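Local coordinates for protein endonuclease V (Bacillus subtilis, PDB 3GA2) that probably nicks DNA at the second phosphodiester bond 3' to a deoxyinosine, a magnesium-dependent step in the repair of deaminated bases, at residues 176-181 and 187-192. The protein carries 1 engineered substitution. Sequence-based numbering, arbitrary orientation.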
# COMPACT_ATOMS: atom_id res chain seq x y z
N GLY A 176 9.76 10.10 1.01
CA GLY A 176 9.91 8.72 1.42
C GLY A 176 11.37 8.30 1.39
O GLY A 176 12.26 9.14 1.41
N ARG A 177 11.62 6.99 1.35
CA ARG A 177 12.99 6.49 1.32
C ARG A 177 13.22 5.37 0.31
O ARG A 177 12.30 4.62 -0.02
CB ARG A 177 13.40 5.98 2.72
CG ARG A 177 13.52 7.06 3.78
CD ARG A 177 13.78 6.49 5.18
NE ARG A 177 14.02 7.55 6.15
CZ ARG A 177 14.10 7.36 7.47
NH1 ARG A 177 13.95 6.15 7.98
NH2 ARG A 177 14.33 8.39 8.28
N ALA A 178 14.45 5.28 -0.19
CA ALA A 178 14.81 4.20 -1.11
C ALA A 178 15.44 3.27 -0.09
O ALA A 178 16.42 3.63 0.57
CB ALA A 178 15.85 4.68 -2.11
N LEU A 179 14.86 2.09 0.06
CA LEU A 179 15.32 1.14 1.07
C LEU A 179 15.77 -0.21 0.57
O LEU A 179 15.06 -0.89 -0.17
CB LEU A 179 14.20 0.94 2.10
CG LEU A 179 14.43 -0.04 3.26
CD1 LEU A 179 15.54 0.47 4.15
CD2 LEU A 179 13.14 -0.22 4.04
N ARG A 180 16.97 -0.60 1.01
CA ARG A 180 17.56 -1.88 0.66
C ARG A 180 17.04 -2.90 1.67
O ARG A 180 17.54 -2.98 2.78
CB ARG A 180 19.08 -1.80 0.77
CG ARG A 180 19.81 -3.03 0.24
CD ARG A 180 19.89 -3.01 -1.28
NE ARG A 180 20.73 -1.90 -1.74
CZ ARG A 180 20.98 -1.63 -3.02
NH1 ARG A 180 20.46 -2.38 -3.98
NH2 ARG A 180 21.76 -0.61 -3.33
N THR A 181 16.03 -3.67 1.29
CA THR A 181 15.48 -4.67 2.19
C THR A 181 16.29 -5.94 2.08
O THR A 181 16.67 -6.54 3.08
CB THR A 181 14.02 -4.96 1.88
OG1 THR A 181 13.84 -5.08 0.47
CG2 THR A 181 13.14 -3.84 2.42
N PRO A 187 16.23 -2.25 -4.45
CA PRO A 187 15.60 -1.75 -3.24
C PRO A 187 14.11 -1.48 -3.44
O PRO A 187 13.61 -1.52 -4.57
CB PRO A 187 16.39 -0.48 -2.94
CG PRO A 187 16.71 0.03 -4.32
CD PRO A 187 17.12 -1.23 -5.05
N ILE A 188 13.41 -1.24 -2.35
CA ILE A 188 11.99 -0.92 -2.44
C ILE A 188 11.87 0.55 -2.08
O ILE A 188 12.82 1.17 -1.58
CB ILE A 188 11.14 -1.76 -1.46
CG1 ILE A 188 11.68 -1.61 -0.04
CG2 ILE A 188 11.12 -3.21 -1.92
CD1 ILE A 188 10.67 -1.98 1.02
N PHE A 189 10.70 1.12 -2.33
CA PHE A 189 10.48 2.52 -2.03
C PHE A 189 9.42 2.70 -0.98
O PHE A 189 8.24 2.44 -1.19
CB PHE A 189 10.16 3.25 -3.33
CG PHE A 189 11.23 3.09 -4.35
CD1 PHE A 189 11.16 2.06 -5.29
CD2 PHE A 189 12.38 3.86 -4.27
CE1 PHE A 189 12.23 1.80 -6.14
CE2 PHE A 189 13.46 3.61 -5.12
CZ PHE A 189 13.39 2.58 -6.05
N LEU A 190 9.88 3.14 0.18
CA LEU A 190 9.08 3.32 1.36
C LEU A 190 8.54 4.72 1.58
O LEU A 190 9.26 5.70 1.43
CB LEU A 190 9.90 2.93 2.59
CG LEU A 190 9.26 3.14 3.96
CD1 LEU A 190 8.31 1.99 4.25
CD2 LEU A 190 10.34 3.19 5.05
N SER A 191 7.27 4.79 1.96
CA SER A 191 6.65 6.06 2.27
C SER A 191 5.61 5.82 3.33
O SER A 191 5.05 4.73 3.44
CB SER A 191 5.99 6.69 1.03
OG SER A 191 4.91 5.92 0.56
N CYS A 192 5.37 6.84 4.15
CA CYS A 192 4.35 6.71 5.16
C CYS A 192 3.06 6.63 4.37
O CYS A 192 3.00 7.09 3.23
CB CYS A 192 4.26 7.97 6.03
SG CYS A 192 5.63 8.24 7.14
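A first torsion of 54° places I188 CG1 between its own backbone N and carbonyl carbon; from there, with chi2 anti, the chain rises from the sheet face and carries CD1 to T181 CG2, 3.4 Å away and tight for two methyl carbons. T181 answers with chi1 44°, its CG2 anti to the carbonyl carbon and facing the isoleucine, while OG1 is hydrogen-bonded to the backbone O of R214. The two side chains cross at about a right angle. An alanine in place of T181 would probably leave I188 CD1 without its methyl neighbour and the R214 carbonyl without this hydroxyl. The I188 side chain lies about 8 Å from that of D116, a predicted magnesium ligand.

The backbone beneath illustrates how an antiparallel hairpin divides its work. R177 and L190 form one hydrogen-bonded pair, with R177 N 2.7 Å from L190 O and the return bond from L190 N to R177 O at 2.8 Å. L179 and I188 form the next, and the bond from L179 N to I188 O is nearly straight, 172° at the hydrogen. Between them lies the non-hydrogen-bonded pair of A178 and F189, where R177 O also receives a CA-H contact from F189 CA at 3.4 Å. Both side chains of this pair point to one face, where A178 CB rests 4.0 Å from F189 CE2, and the ring continues edge-to-face onto F155. On the other face L179 CB lies against I188 CG1; R177, L179 and L190 touch helix 198-207, and R177 NE makes a salt bridge with D167.

Past the last bridge, P187 CB sits 3.1 Å from L179 O, and R180, its guanidinium held by carbonyls of P158, E159 and V185, brings NH1 near P187 CD. Four backbone bonds thus set the register and satisfy the peptide N and O of R177, L179, I188 and L190, leaving apolar side chains to meet on both faces.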